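Local coordinates for penicillin-binding protein 1A (Mycobacterium tuberculosis, PDB 5CXW) that builds cross-linked peptidoglycan for the cell wall, the part in this model being its penicillin-sensitive transpeptidase domain, which joins the peptide subunits, at residues E271-A274 and G275-G279; G354-K357 and G358-N361. All coordinates share one frame; numbering follows the deposited sequence. Where two conformers were deposited one is given.

Contact 1: E271-A274 and G275-G279; sequences EPIA and GYSRG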
ATOM      1  N   GLU A 271       4.556  12.289  -6.083  1.00 11.18           N
ATOM      2  CA  GLU A 271       5.709  12.175  -7.042  1.00 12.54           C
ATOM      3  C   GLU A 271       7.062  12.414  -6.422  1.00 12.12           C
ATOM      4  O   GLU A 271       7.985  11.671  -6.713  1.00 12.14           O
ATOM      5  CB  GLU A 271       5.528  13.058  -8.252  1.00 15.10           C
ATOM      6  CG  GLU A 271       4.641  12.458  -9.321  1.00 17.71           C
ATOM      7  CD  GLU A 271       4.546  13.352 -10.553  1.00 22.65           C
ATOM      8  OE1 GLU A 271       3.707  14.242 -10.559  1.00 30.26           O
ATOM      9  OE2 GLU A 271       5.304  13.184 -11.504  1.00 26.82           O
ATOM     10  N   PRO A 272       7.200  13.438  -5.544  1.00 11.83           N
ATOM     11  CA  PRO A 272       8.556  13.725  -5.037  1.00 12.05           C
ATOM     12  C   PRO A 272       8.996  12.763  -3.913  1.00 11.55           C
ATOM     13  O   PRO A 272      10.070  12.942  -3.324  1.00 11.70           O
ATOM     14  CB  PRO A 272       8.436  15.130  -4.455  1.00 12.62           C
ATOM     15  CG  PRO A 272       6.996  15.403  -4.292  1.00 12.75           C
ATOM     16  CD  PRO A 272       6.238  14.535  -5.270  1.00 12.02           C
ATOM     17  N   ILE A 273       8.062  11.911  -3.435  1.00 10.57           N
ATOM     18  CA  ILE A 273       8.317  11.204  -2.152  1.00 10.57           C
ATOM     19  C   ILE A 273       9.338  10.077  -2.240  1.00 10.67           C
ATOM     20  O   ILE A 273      10.075   9.915  -1.309  1.00 11.02           O
ATOM     21  CB  ILE A 273       6.978  10.786  -1.461  1.00 10.27           C
ATOM     22  CG1 ILE A 273       6.156  12.048  -1.230  1.00 10.39           C
ATOM     23  CG2 ILE A 273       7.202   9.960  -0.199  1.00 10.23           C
ATOM     24  CD1 ILE A 273       4.794  11.807  -0.562  1.00 10.61           C
ATOM     25  N   ALA A 274       9.451   9.330  -3.329  1.00 10.81           N
ATOM     26  CA  ALA A 274      10.503   8.303  -3.366  1.00 11.29           C
ATOM     27  C   ALA A 274      11.917   8.930  -3.165  1.00 11.95           C
ATOM     28  O   ALA A 274      12.756   8.437  -2.430  1.00 11.90           O
ATOM     29  CB  ALA A 274      10.412   7.547  -4.671  1.00 11.46           C
ATOM     30  N   GLY A 275      12.136  10.032  -3.842  1.00 12.50           N
ATOM     31  CA  GLY A 275      13.393  10.762  -3.690  1.00 13.49           C
ATOM     32  C   GLY A 275      13.590  11.426  -2.354  1.00 13.93           C
ATOM     33  O   GLY A 275      14.652  11.354  -1.776  1.00 14.42           O
ATOM     34  N   TYR A 276      12.540  12.048  -1.844  1.00 13.41           N
ATOM     35  CA  TYR A 276      12.554  12.634  -0.524  1.00 14.85           C
ATOM     36  C   TYR A 276      12.866  11.611   0.559  1.00 14.14           C
ATOM     37  O   TYR A 276      13.481  11.946   1.583  1.00 15.00           O
ATOM     38  CB  TYR A 276      11.244  13.346  -0.261  1.00 16.15           C
ATOM     39  CG  TYR A 276      11.185  14.112   1.019  1.00 18.37           C
ATOM     40  CD1 TYR A 276      11.681  15.388   1.077  1.00 21.50           C
ATOM     41  CD2 TYR A 276      10.662  13.546   2.156  1.00 20.41           C
ATOM     42  CE1 TYR A 276      11.656  16.110   2.268  1.00 24.10           C
ATOM     43  CE2 TYR A 276      10.653  14.255   3.369  1.00 22.39           C
ATOM     44  CZ  TYR A 276      11.129  15.522   3.407  1.00 24.15           C
ATOM     45  OH  TYR A 276      11.139  16.250   4.602  1.00 29.97           O
ATOM     46  N   SER A 277      12.395  10.387   0.368  1.00 13.27           N
ATOM     47  CA  SER A 277      12.560   9.284   1.282  1.00 13.18           C
ATOM     48  C   SER A 277      13.951   8.643   1.117  1.00 13.66           C
ATOM     49  O   SER A 277      14.075   7.488   0.750  1.00 13.46           O
ATOM     50  CB  SER A 277      11.460   8.244   1.018  1.00 12.99           C
ATOM     51  OG  SER A 277      10.188   8.872   1.171  1.00 13.43           O
ATOM     52  N   ARG A 278      14.966   9.447   1.443  0.50 14.32           N
ATOM     53  CA  ARG A 278      16.360   9.018   1.456  0.50 15.07           C
ATOM     54  C   ARG A 278      16.795   8.500   0.084  0.50 15.32           C
ATOM     55  O   ARG A 278      17.440   7.456  -0.048  0.50 16.02           O
ATOM     56  CB  ARG A 278      16.610   8.048   2.603  0.50 15.17           C
ATOM     57  CG  ARG A 278      16.316   8.750   3.927  0.50 15.16           C
ATOM     58  CD  ARG A 278      16.694   7.981   5.188  0.50 15.34           C
ATOM     59  NE  ARG A 278      18.124   7.751   5.347  0.50 16.15           N
ATOM     60  CZ  ARG A 278      18.958   8.515   6.050  0.50 16.64           C
ATOM     61  NH1 ARG A 278      18.547   9.631   6.573  0.50 16.74           N
ATOM     62  NH2 ARG A 278      20.210   8.187   6.122  0.50 17.49           N
ATOM     63  N   GLY A 279      16.425   9.270  -0.938  1.00 15.50           N
ATOM     64  CA  GLY A 279      16.923   9.065  -2.319  1.00 15.48           C
ATOM     65  C   GLY A 279      16.559   7.743  -2.954  1.00 15.79           C
ATOM     66  O   GLY A 279      17.387   7.124  -3.611  1.00 16.23           O
TER
HETATM   67  O   HOH W   1      10.641  11.062  -6.186  1.00 12.70           O
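Tyr276 N bonds back to Pro272 O (3.0 Å) and Ser277 N to Ile273 O (2.9 Å), two i to i+4 bonds that make the short helix 273-276 a single turn. The second carbonyl has another partner: Ser277 OG donates to Ile273 O at 2.7 Å, from above the carbonyl plane and on the opposite face from Ser277 N. One residue thus grips this oxygen twice. Ser277 can do so because its OG lies beside its own backbone N (chi1 -58°), folded back over the turn, and in that place OG also rests on the methyl CG2 of Ile273 at 3.5 Å. Tyr276 meets the turn through CB, 3.3 Å from Pro272 O, while its ring leads away from it. A water bridges Glu271 O, to which it donates, and Gly275 N, from which it accepts. Ser277 has left helical geometry and centres an inverse gamma turn; Gly279 N then returns to Gly275 O. This turn lies close to the penicillin pocket, the Ser277 side chain about 6 Å from the bound penicillin V; the side chain of Ser97, the probable nucleophile, is about 9 Å from that of Ile273. Helix 143-149 packs on the turn through Lys148, which touches Pro272, Ile273 and Tyr276, while strand 289-296 supplies Lys291 against Ile273 and Thr292 against Ser277.

Contact 2: G354-K357 and G358-N361; sequences GALK and GTSN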
ATOM      1  N   GLY A 354      13.628  -3.802 -10.856  1.00 17.17           N
ATOM      2  CA  GLY A 354      13.699  -5.107 -11.470  1.00 17.33           C
ATOM      3  C   GLY A 354      12.492  -5.511 -12.300  1.00 16.80           C
ATOM      4  O   GLY A 354      12.636  -6.107 -13.380  1.00 17.07           O
ATOM      5  N   ALA A 355      11.293  -5.262 -11.763  1.00 15.77           N
ATOM      6  CA  ALA A 355      10.074  -5.665 -12.420  1.00 15.65           C
ATOM      7  C   ALA A 355       9.850  -4.881 -13.682  1.00 16.02           C
ATOM      8  O   ALA A 355       9.300  -5.430 -14.645  1.00 15.89           O
ATOM      9  CB  ALA A 355       8.890  -5.475 -11.477  1.00 15.29           C
ATOM     10  N   LEU A 356      10.290  -3.626 -13.718  1.00 16.06           N
ATOM     11  CA  LEU A 356      10.031  -2.721 -14.838  1.00 16.74           C
ATOM     12  C   LEU A 356      11.232  -2.585 -15.810  1.00 17.96           C
ATOM     13  O   LEU A 356      11.116  -1.916 -16.851  1.00 17.76           O
ATOM     14  CB  LEU A 356       9.695  -1.348 -14.298  1.00 16.76           C
ATOM     15  CG  LEU A 356       8.422  -1.327 -13.449  1.00 16.47           C
ATOM     16  CD1 LEU A 356       8.162   0.077 -12.966  1.00 16.27           C
ATOM     17  CD2 LEU A 356       7.270  -1.803 -14.307  1.00 16.96           C
ATOM     18  N   LYS A 357      12.344  -3.235 -15.470  1.00 19.02           N
ATOM     19  CA  LYS A 357      13.533  -3.227 -16.305  1.00 21.00           C
ATOM     20  C   LYS A 357      13.165  -3.648 -17.739  1.00 21.45           C
ATOM     21  O   LYS A 357      12.466  -4.615 -17.953  1.00 21.08           O
ATOM     22  CB  LYS A 357      14.598  -4.167 -15.758  1.00 22.33           C
ATOM     23  CG  LYS A 357      15.907  -4.016 -16.503  1.00 24.97           C
ATOM     24  CD  LYS A 357      16.964  -4.878 -15.868  1.00 26.70           C
ATOM     25  CE  LYS A 357      18.270  -4.576 -16.525  1.00 29.40           C
ATOM     26  NZ  LYS A 357      19.339  -5.442 -15.950  1.00 31.70           N
ATOM     27  N   GLY A 358      13.627  -2.859 -18.701  1.00 22.34           N
ATOM     28  CA  GLY A 358      13.381  -3.109 -20.101  1.00 22.84           C
ATOM     29  C   GLY A 358      12.105  -2.481 -20.618  1.00 22.78           C
ATOM     30  O   GLY A 358      11.807  -2.631 -21.804  1.00 23.38           O
ATOM     31  N   THR A 359      11.330  -1.791 -19.775  1.00 20.97           N
ATOM     32  CA  THR A 359      10.172  -1.067 -20.201  1.00 20.63           C
ATOM     33  C   THR A 359      10.457   0.427 -20.211  1.00 20.51           C
ATOM     34  O   THR A 359      11.204   0.895 -19.424  1.00 19.53           O
ATOM     35  CB  THR A 359       8.960  -1.328 -19.321  1.00 20.82           C
ATOM     36  OG1 THR A 359       9.111  -0.687 -18.045  1.00 19.44           O
ATOM     37  CG2 THR A 359       8.748  -2.885 -19.107  1.00 21.64           C
ATOM     38  N   SER A 360       9.838   1.163 -21.121  0.50 20.58           N
ATOM     39  CA  SER A 360      10.077   2.593 -21.224  0.50 20.66           C
ATOM     40  C   SER A 360       9.495   3.326 -20.019  0.50 19.52           C
ATOM     41  O   SER A 360       8.567   2.841 -19.355  0.50 18.68           O
ATOM     42  CB  SER A 360       9.486   3.167 -22.517  0.50 21.44           C
ATOM     43  OG  SER A 360       8.092   2.961 -22.590  0.50 21.43           O
ATOM     44  N   ASN A 361      10.057   4.490 -19.743  1.00 19.37           N
ATOM     45  CA  ASN A 361       9.600   5.301 -18.608  1.00 19.25           C
ATOM     46  C   ASN A 361       8.293   5.991 -18.924  1.00 18.68           C
ATOM     47  O   ASN A 361       8.208   6.739 -19.899  1.00 18.60           O
ATOM     48  CB  ASN A 361      10.634   6.365 -18.228  1.00 19.78           C
ATOM     49  CG  ASN A 361      11.890   5.765 -17.629  1.00 20.51           C
ATOM     50  OD1 ASN A 361      11.926   4.594 -17.232  1.00 20.61           O
ATOM     51  ND2 ASN A 361      12.938   6.587 -17.540  1.00 21.14           N
TER
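Leu356 and Thr359 close a type II beta turn where the chain comes off helix 343-356, with Lys357 and Gly358 at its corners. Thr359 N donates to Leu356 O at 2.9 Å, the i+3 to i bond that closes the turn. The Thr359 side chain adds a second bond to that same oxygen, and its conformation explains how. With chi1 at 72°, OG1 sits between the backbone N and the carbonyl carbon of its own residue and reaches Leu356 O; CG2, set beside the backbone N, also comes within 3.4 Å of Leu356 O. Both branches therefore lie against one acceptor, one polar and one greasy. Lys357 runs fully extended, its CG anti to the backbone N (chi1 -172°), and carries NZ away from the turn. Gly358 takes positive phi (89°), the glycine corner common in type II turns. Leu356 is buried and packs on Leu315 of strand 315-323, whereas Gln40 NE2 takes up Lys357 O and Arg286 NH2 bonds to Thr359 O. The short bond from Thr359 OG1 to Leu356 O, 2.6 Å, arrives in the carbonyl plane, on a lone pair.

Contacts 1 and 2 share one device, a carbonyl oxygen taken by both the N-H and the hydroxyl of a single later residue, but the spacing differs: four residues in 271-279, three in 354-361. The hydroxyl approaches out of the carbonyl plane in contact 1 and within it in contact 2. Contact 1 is the more enclosed, with its serine buried near the penicillin pocket; contact 2 lies away from the annotated sites, and its threonine is exposed. They hold different elements, the short helix 273-276 and the end of helix 343-356, and do not touch: their centres are 19 Å apart and their nearest atoms about 11 Å.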